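Local coordinates for protein DMSP lyase (Ruegeria pomeroyi, PDB 5CU1) that belongs to the cupin superfamily, a beta-barrel fold, and holds an iron(III) ion, at residues Ala24-Leu29 / Cys110-Gly115; Ala59-Ser64 / Met103-Cys108; Ala79-Gly84 / Pro188-Val193. All coordinates share one frame; numbering follows the deposited sequence.

Contact 1 (Ala24-Leu29 / Cys110-Gly115); sequences AEFQAL and CLIGEG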
loop_
_atom_site.group_PDB
_atom_site.type_symbol
_atom_site.label_atom_id
_atom_site.label_comp_id
_atom_site.label_asym_id
_atom_site.label_seq_id
_atom_site.Cartn_x
_atom_site.Cartn_y
_atom_site.Cartn_z
ATOM N N ALA A 24 -6.425 -8.178 -12.475
ATOM C CA ALA A 24 -6.208 -7.887 -13.788
ATOM C C ALA A 24 -5.585 -6.590 -14.168
ATOM O O ALA A 24 -4.807 -6.610 -15.014
ATOM C CB ALA A 24 -7.408 -8.202 -14.580
ATOM N N GLU A 25 -5.846 -5.548 -13.402
ATOM C CA GLU A 25 -5.074 -4.389 -13.503
ATOM C C GLU A 25 -3.679 -4.464 -12.852
ATOM O O GLU A 25 -2.840 -3.971 -13.401
ATOM C CB GLU A 25 -5.785 -3.152 -13.124
ATOM C CG GLU A 25 -6.898 -2.675 -13.899
ATOM C CD GLU A 25 -6.625 -2.266 -15.252
ATOM O OE1 GLU A 25 -5.632 -2.101 -15.721
ATOM O OE2 GLU A 25 -7.519 -2.243 -15.913
ATOM N N PHE A 26 -3.565 -5.194 -11.752
ATOM C CA PHE A 26 -2.360 -5.583 -11.129
ATOM C C PHE A 26 -1.364 -6.387 -11.996
ATOM O O PHE A 26 -0.310 -5.977 -12.074
ATOM C CB PHE A 26 -2.510 -6.011 -9.661
ATOM C CG PHE A 26 -1.272 -6.457 -9.069
ATOM C CD1 PHE A 26 -0.328 -5.613 -8.790
ATOM C CD2 PHE A 26 -0.998 -7.783 -8.931
ATOM C CE1 PHE A 26 0.873 -6.019 -8.409
ATOM C CE2 PHE A 26 0.226 -8.184 -8.501
ATOM C CZ PHE A 26 1.147 -7.288 -8.215
ATOM N N GLN A 27 -1.845 -7.467 -12.576
ATOM C CA GLN A 27 -1.172 -8.438 -13.387
ATOM C C GLN A 27 -0.525 -7.838 -14.615
ATOM O O GLN A 27 0.544 -8.166 -14.975
ATOM C CB GLN A 27 -2.139 -9.584 -13.691
ATOM C CG GLN A 27 -2.288 -10.511 -12.580
ATOM C CD GLN A 27 -3.378 -11.452 -12.720
ATOM O OE1 GLN A 27 -4.315 -11.129 -13.248
ATOM N NE2 GLN A 27 -3.219 -12.659 -12.242
ATOM N N ALA A 28 -1.270 -6.949 -15.237
ATOM C CA ALA A 28 -0.835 -6.147 -16.345
ATOM C C ALA A 28 0.057 -5.132 -16.040
ATOM O O ALA A 28 0.811 -4.980 -16.742
ATOM C CB ALA A 28 -1.975 -5.609 -17.141
ATOM N N LEU A 29 0.145 -4.524 -14.916
ATOM C CA LEU A 29 1.191 -3.538 -14.606
ATOM C C LEU A 29 2.422 -4.012 -14.140
ATOM O O LEU A 29 3.337 -3.450 -14.323
ATOM C CB LEU A 29 0.618 -2.682 -13.502
ATOM C CG LEU A 29 1.437 -1.731 -12.747
ATOM C CD1 LEU A 29 1.664 -0.592 -13.581
ATOM C CD2 LEU A 29 0.787 -1.426 -11.589
ATOM N N CYS A 110 -4.971 -5.069 1.873
ATOM C CA CYS A 110 -4.628 -6.305 1.088
ATOM C C CYS A 110 -5.402 -6.629 -0.202
ATOM O O CYS A 110 -6.487 -6.691 -0.225
ATOM C CB CYS A 110 -4.424 -7.546 1.959
ATOM S SG CYS A 110 -3.079 -8.603 1.666
ATOM N N LEU A 111 -4.710 -6.807 -1.285
ATOM C CA LEU A 111 -5.118 -7.564 -2.387
ATOM C C LEU A 111 -4.578 -9.019 -2.448
ATOM O O LEU A 111 -5.330 -9.854 -2.565
ATOM C CB LEU A 111 -5.014 -6.774 -3.648
ATOM C CG LEU A 111 -4.836 -7.474 -4.954
ATOM C CD1 LEU A 111 -6.206 -7.687 -5.628
ATOM C CD2 LEU A 111 -3.937 -6.684 -5.821
ATOM N N ILE A 112 -3.303 -9.294 -2.257
ATOM C CA ILE A 112 -2.699 -10.580 -2.219
ATOM C C ILE A 112 -2.118 -10.903 -0.841
ATOM O O ILE A 112 -1.245 -10.443 -0.546
ATOM C CB ILE A 112 -1.717 -10.808 -3.409
ATOM C CG1 ILE A 112 -2.448 -10.695 -4.739
ATOM C CG2 ILE A 112 -1.081 -12.105 -3.285
ATOM C CD1 ILE A 112 -1.562 -10.588 -5.857
ATOM N N GLY A 113 -2.695 -11.766 -0.079
ATOM C CA GLY A 113 -2.301 -12.226 1.176
ATOM C C GLY A 113 -3.384 -12.197 2.159
ATOM O O GLY A 113 -4.439 -12.050 1.857
ATOM N N GLU A 114 -2.984 -12.232 3.369
ATOM C CA GLU A 114 -3.816 -12.166 4.564
ATOM C C GLU A 114 -4.777 -10.989 4.586
ATOM O O GLU A 114 -4.363 -9.829 4.689
ATOM C CB GLU A 114 -2.909 -12.113 5.796
ATOM C CG GLU A 114 -3.585 -11.696 7.063
ATOM C CD GLU A 114 -4.099 -12.863 7.838
ATOM O OE1 GLU A 114 -4.588 -13.817 7.199
ATOM O OE2 GLU A 114 -4.005 -12.833 9.087
ATOM N N GLY A 115 -6.066 -11.300 4.515
ATOM C CA GLY A 115 -7.095 -10.281 4.514
ATOM C C GLY A 115 -7.438 -9.809 3.117
ATOM O O GLY A 115 -8.236 -8.887 2.956
#
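Phe26 of helix 17-32 meets Leu111 and Ile112 at a classic beta bulge, where both of the latter residues face Ala125 of strand 124-130 at the edge of a cupin sheet. The backbone changes direction at Leu111, and the side chains of Leu111 and Ile112 both leave toward the helix. Phe26 answers with its own side chain directed at the bulge, CG anti to the backbone N (chi1 178°), which carries the ring away from the helix. Its two partners take different parts of it. The CD2 branch of Leu111 comes in near the root, 4.2 Å from Phe26 CB, while Ile112 reaches the ring itself. The Ile112 side chain crosses that of Phe26 at about a right angle, and its terminal methyl approaches the ring obliquely. The contact is wholly apolar, and all three residues are buried. Elsewhere Phe26 rests on Leu192 and Leu194 of strand 189-196, so one ring bridges the bulge and a central strand of the same sheet. Ile112 CG1 lies beside the backbone N (chi1 -60°), and from there the extended end of the chain brings CD1 to 4.0 Å from Phe26 CE2.

Contact 2 (Ala59-Ser64 / Met103-Cys108); sequences AALMES and MDRFAC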
loop_
_atom_site.group_PDB
_atom_site.type_symbol
_atom_site.label_atom_id
_atom_site.label_comp_id
_atom_site.label_asym_id
_atom_site.label_seq_id
_atom_site.Cartn_x
_atom_site.Cartn_y
_atom_site.Cartn_z
ATOM N N ALA A 59 -11.027 5.163 3.724
ATOM C CA ALA A 59 -11.649 4.676 2.496
ATOM C C ALA A 59 -12.459 5.703 1.816
ATOM O O ALA A 59 -12.258 5.979 0.840
ATOM C CB ALA A 59 -12.447 3.484 2.771
ATOM N N ALA A 60 -13.322 6.338 2.521
ATOM C CA ALA A 60 -13.947 7.582 2.195
ATOM C C ALA A 60 -13.050 8.617 1.697
ATOM O O ALA A 60 -13.297 9.111 0.735
ATOM C CB ALA A 60 -14.842 8.131 3.268
ATOM N N LEU A 61 -12.024 8.925 2.395
ATOM C CA LEU A 61 -10.954 9.734 1.931
ATOM C C LEU A 61 -10.343 9.416 0.572
ATOM O O LEU A 61 -10.201 10.209 -0.129
ATOM C CB LEU A 61 -9.955 10.175 3.015
ATOM C CG LEU A 61 -10.294 10.679 4.419
ATOM C CD1 LEU A 61 -9.213 10.579 5.430
ATOM C CD2 LEU A 61 -10.797 12.026 4.285
ATOM N N MET A 62 -9.970 8.226 0.315
ATOM C CA MET A 62 -9.468 7.729 -0.910
ATOM C C MET A 62 -10.398 7.847 -2.030
ATOM O O MET A 62 -9.988 8.210 -2.960
ATOM C CB MET A 62 -8.885 6.337 -0.777
ATOM C CG MET A 62 -7.976 5.746 -1.889
ATOM S SD MET A 62 -7.155 4.238 -1.759
ATOM C CE MET A 62 -8.261 3.346 -2.116
ATOM N N GLU A 63 -11.637 7.485 -1.835
ATOM C CA GLU A 63 -12.628 7.661 -2.778
ATOM C C GLU A 63 -13.039 9.097 -3.214
ATOM O O GLU A 63 -13.207 9.377 -4.284
ATOM C CB GLU A 63 -13.675 6.665 -2.625
ATOM C CG GLU A 63 -14.557 6.649 -1.461
ATOM C CD GLU A 63 -15.163 5.337 -1.145
ATOM O OE1 GLU A 63 -16.120 5.337 -0.543
ATOM O OE2 GLU A 63 -14.628 4.310 -1.408
ATOM N N SER A 64 -13.047 9.928 -2.270
ATOM C CA SER A 64 -13.160 11.267 -2.359
ATOM C C SER A 64 -12.073 12.181 -2.885
ATOM O O SER A 64 -12.407 13.054 -3.401
ATOM C CB SER A 64 -13.584 11.757 -1.008
ATOM O OG SER A 64 -14.333 12.818 -1.240
ATOM N N MET A 103 -4.988 7.051 12.630
ATOM C CA MET A 103 -5.880 6.075 12.411
ATOM C C MET A 103 -7.045 6.267 11.445
ATOM O O MET A 103 -7.271 5.442 10.839
ATOM C CB MET A 103 -6.320 5.552 13.717
ATOM C CG MET A 103 -5.266 4.916 14.567
ATOM S SD MET A 103 -4.310 3.484 14.140
ATOM C CE MET A 103 -5.437 2.367 13.733
ATOM N N ASP A 104 -7.619 7.423 11.308
ATOM C CA ASP A 104 -8.615 7.867 10.481
ATOM C C ASP A 104 -8.231 8.535 9.112
ATOM O O ASP A 104 -8.940 8.932 8.441
ATOM C CB ASP A 104 -9.649 8.616 11.336
ATOM C CG ASP A 104 -10.422 7.770 12.267
ATOM O OD1 ASP A 104 -10.774 6.764 12.053
ATOM O OD2 ASP A 104 -10.766 8.173 13.169
ATOM N N ARG A 105 -7.013 8.479 8.800
ATOM C CA ARG A 105 -6.333 8.951 7.654
ATOM C C ARG A 105 -5.467 7.953 6.852
ATOM O O ARG A 105 -5.477 7.958 5.703
ATOM C CB ARG A 105 -5.622 10.271 7.964
ATOM C CG ARG A 105 -6.522 11.307 8.393
ATOM C CD ARG A 105 -5.986 12.659 8.357
ATOM N NE ARG A 105 -5.070 12.991 9.363
ATOM C CZ ARG A 105 -4.134 13.833 9.281
ATOM N NH1 ARG A 105 -3.976 14.476 8.160
ATOM N NH2 ARG A 105 -3.375 14.086 10.318
ATOM N N PHE A 106 -4.788 7.123 7.567
ATOM C CA PHE A 106 -4.075 6.011 7.097
ATOM C C PHE A 106 -4.940 4.828 6.683
ATOM O O PHE A 106 -5.421 4.138 7.436
ATOM C CB PHE A 106 -2.791 5.710 7.840
ATOM C CG PHE A 106 -1.958 4.712 7.212
ATOM C CD1 PHE A 106 -1.006 5.028 6.352
ATOM C CD2 PHE A 106 -2.131 3.438 7.502
ATOM C CE1 PHE A 106 -0.292 4.124 5.716
ATOM C CE2 PHE A 106 -1.448 2.531 6.887
ATOM C CZ PHE A 106 -0.503 2.864 5.961
ATOM N N ALA A 107 -4.921 4.698 5.376
ATOM C CA ALA A 107 -5.503 3.807 4.414
ATOM C C ALA A 107 -4.662 2.719 3.734
ATOM O O ALA A 107 -3.801 2.907 3.039
ATOM C CB ALA A 107 -6.173 4.566 3.486
ATOM N N CYS A 108 -5.005 1.540 4.128
ATOM C CA CYS A 108 -4.536 0.303 3.698
ATOM C C CYS A 108 -5.459 -0.828 3.640
ATOM O O CYS A 108 -6.142 -1.062 4.487
ATOM C CB CYS A 108 -3.294 -0.146 4.496
ATOM S SG CYS A 108 -2.144 -1.367 3.828
#
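Most of the short helix 57-64 passes alongside the connection that leads from helix 100-103 into strand 107-110, an edge strand of the cupin barrel, with Leu61 and Arg105 closest in the backbone at 7.4 Å between their CA atoms. At Asp104 the chain quits the helical conformation, and it runs through Arg105 and Phe106 before the loosely paired start of the strand at about Ala107. On the other side, the helix is held by regular bonds such as Glu63 N to Ala59 O at 3.1 Å. Leu61 makes the close contacts from the helix side, and Ala107 also turns its CB toward the helix. The CB of Leu61 points toward the connection; CG lies beside the backbone N (chi1 -43°), and with chi2 at 159° the CD1 methyl is the branch that reaches across. This methyl sits against main chain as much as side chain, 3.4 Å from the carbonyl oxygen Asp104 O and 4.0 Å from Arg105 CA. Arg105 sends its CB away from the helix and offers only the aliphatic start of its chain. Its polar end is engaged elsewhere: NE bonds to Asp101 O and NH1 to Gly133 O, which ties the guanidinium group to two backbone carbonyls. Leu61 also leans on Tyr129 of strand 124-130. Between the two side chains the nearest approach is Leu61 CD1 to Arg105 CG, at 4.1 Å.

Contact 3 (Ala79-Gly84 / Pro188-Val193); sequences AFIAAG and PFMALV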
loop_
_atom_site.group_PDB
_atom_site.type_symbol
_atom_site.label_atom_id
_atom_site.label_comp_id
_atom_site.label_asym_id
_atom_site.label_seq_id
_atom_site.Cartn_x
_atom_site.Cartn_y
_atom_site.Cartn_z
ATOM N N ALA A 79 -9.521 1.226 -10.036
ATOM C CA ALA A 79 -9.672 -0.049 -9.527
ATOM C C ALA A 79 -9.391 -0.295 -8.076
ATOM O O ALA A 79 -10.169 -0.697 -7.514
ATOM C CB ALA A 79 -9.121 -0.999 -10.453
ATOM N N PHE A 80 -8.376 0.263 -7.522
ATOM C CA PHE A 80 -8.118 0.357 -6.148
ATOM C C PHE A 80 -9.350 1.023 -5.302
ATOM O O PHE A 80 -9.713 0.590 -4.325
ATOM C CB PHE A 80 -6.668 0.839 -5.810
ATOM C CG PHE A 80 -5.569 -0.200 -5.744
ATOM C CD1 PHE A 80 -5.684 -1.287 -4.995
ATOM C CD2 PHE A 80 -4.391 -0.073 -6.524
ATOM C CE1 PHE A 80 -4.716 -2.174 -5.005
ATOM C CE2 PHE A 80 -3.433 -0.988 -6.480
ATOM C CZ PHE A 80 -3.594 -2.032 -5.743
ATOM N N ILE A 81 -9.838 2.118 -5.772
ATOM C CA ILE A 81 -10.966 2.746 -5.393
ATOM C C ILE A 81 -12.234 1.990 -5.468
ATOM O O ILE A 81 -12.842 1.973 -4.591
ATOM C CB ILE A 81 -11.033 4.109 -5.972
ATOM C CG1 ILE A 81 -9.912 4.871 -5.542
ATOM C CG2 ILE A 81 -12.204 4.851 -5.593
ATOM C CD1 ILE A 81 -9.714 6.088 -6.233
ATOM N N ALA A 82 -12.574 1.440 -6.575
ATOM C CA ALA A 82 -13.652 0.562 -6.750
ATOM C C ALA A 82 -13.797 -0.654 -5.866
ATOM O O ALA A 82 -14.738 -0.795 -5.322
ATOM C CB ALA A 82 -14.023 0.359 -8.200
ATOM N N ALA A 83 -12.738 -1.315 -5.531
ATOM C CA ALA A 83 -12.713 -2.431 -4.606
ATOM C C ALA A 83 -12.568 -2.130 -3.239
ATOM O O ALA A 83 -12.712 -2.953 -2.536
ATOM C CB ALA A 83 -11.629 -3.390 -5.031
ATOM N N GLY A 84 -12.364 -0.869 -2.951
ATOM C CA GLY A 84 -12.479 -0.272 -1.746
ATOM C C GLY A 84 -13.759 -0.472 -0.966
ATOM O O GLY A 84 -13.755 -0.548 0.147
ATOM N N PRO A 188 -1.729 14.306 -1.812
ATOM C CA PRO A 188 -1.896 12.901 -1.407
ATOM C C PRO A 188 -1.076 11.970 -2.282
ATOM O O PRO A 188 -0.471 12.434 -3.252
ATOM C CB PRO A 188 -3.388 12.648 -1.620
ATOM C CG PRO A 188 -3.740 13.579 -2.769
ATOM C CD PRO A 188 -2.923 14.826 -2.505
ATOM N N PHE A 189 -1.032 10.686 -1.931
ATOM C CA PHE A 189 -0.533 9.659 -2.851
ATOM C C PHE A 189 -1.277 8.354 -2.646
ATOM O O PHE A 189 -1.885 8.111 -1.594
ATOM C CB PHE A 189 0.987 9.427 -2.706
ATOM C CG PHE A 189 1.372 8.519 -1.560
ATOM C CD1 PHE A 189 1.634 7.183 -1.772
ATOM C CD2 PHE A 189 1.477 9.010 -0.273
ATOM C CE1 PHE A 189 1.979 6.350 -0.721
ATOM C CE2 PHE A 189 1.827 8.184 0.772
ATOM C CZ PHE A 189 2.075 6.849 0.542
ATOM N N MET A 190 -1.237 7.530 -3.685
ATOM C CA MET A 190 -1.587 6.121 -3.590
ATOM C C MET A 190 -0.411 5.318 -4.114
ATOM O O MET A 190 0.238 5.729 -5.084
ATOM C CB MET A 190 -2.842 5.813 -4.395
ATOM C CG MET A 190 -3.141 4.343 -4.497
ATOM S SD MET A 190 -4.419 3.964 -5.692
ATOM C CE MET A 190 -5.660 5.163 -5.232
ATOM N N ALA A 191 -0.122 4.186 -3.478
ATOM C CA ALA A 191 0.947 3.304 -3.949
ATOM C C ALA A 191 0.519 1.862 -3.948
ATOM O O ALA A 191 -0.318 1.446 -3.155
ATOM C CB ALA A 191 2.211 3.461 -3.089
ATOM N N LEU A 192 1.105 1.106 -4.858
ATOM C CA LEU A 192 1.116 -0.335 -4.785
ATOM C C LEU A 192 2.316 -0.717 -3.951
ATOM O O LEU A 192 3.400 -0.163 -4.148
ATOM C CB LEU A 192 1.214 -0.957 -6.175
ATOM C CG LEU A 192 1.529 -2.453 -6.225
ATOM C CD1 LEU A 192 0.317 -3.272 -5.774
ATOM C CD2 LEU A 192 2.004 -2.874 -7.623
ATOM N N VAL A 193 2.109 -1.633 -3.003
ATOM C CA VAL A 193 3.162 -2.145 -2.142
ATOM C C VAL A 193 3.258 -3.663 -2.263
ATOM O O VAL A 193 2.290 -4.347 -1.980
ATOM C CB VAL A 193 2.907 -1.785 -0.682
ATOM C CG1 VAL A 193 4.141 -2.106 0.173
ATOM C CG2 VAL A 193 2.516 -0.334 -0.571
#
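Phe80 is the main bump on helix 74-83, and it fits into a hollow of strand 189-196 bordered by Met190 and Leu192, two residues apart. Met190 comes to the base of the phenylalanine, with SD 3.9 Å from Phe80 CB and 4.1 Å from Phe80 CD2. Leu192 meets the far end instead: its CD1 methyl lies at the ring edge, near the ring plane, 4.1 Å from Phe80 CZ, and the two side chains cross at about a right angle.

The axes of segments 79-83 and 189-193 run almost perpendicular, at 88°, and approach to 11.2 Å. This is a helix laid across the outer face of a cupin beta-sheet, since the neighbouring Ala191 and Val193 send their side chains to the other face, where Val193 touches the iron ligand Glu145.

The Met190 sulfur stands obliquely to the ring, 5.1 Å from the centroid of Phe80 and 60° off the normal, a Met-aromatic contact. With CG anti to the backbone N (chi1 172°), the chain reaches out from the strand before bending at chi3, and this bend turns CE toward the next bump on the helix, Ile81. The CB of Ile81 points along the interface while the end of the side chain comes nearer, bringing CG1 to 4.3 Å from Met190 CE. The hollow is completed by Leu150 and Val127 from the two strands beside 189-196, both touching Phe80 and Met190. Leu22 of helix 17-32 lies against Phe80 as well, and Phe80 O accepts a hydrogen bond from Tyr109 OH.

In the fold
Contacts 1 and 3 are buried and apolar, whereas contact 2 lies at the surface, a partly exposed mix of apolar side chain and backbone. All three place a helix from the first half of the chain against one five-stranded sheet or its approaches: contact 3 at the central strand 189-196, contacts 1 and 2 at the two ends of edge strand 107-110. Contacts 1 and 3 join through Phe26 CE1 and Leu192 CD2, 3.4 Å apart. Contacts 2 and 3 join through Met62, whose SD lies 3.9 Å from Met190 CE, and through Glu63 packing on Ile81. The centre of contact 3 is about 11 Å from that of contact 1 and about 10 Å from that of contact 2, which are about 19 Å apart.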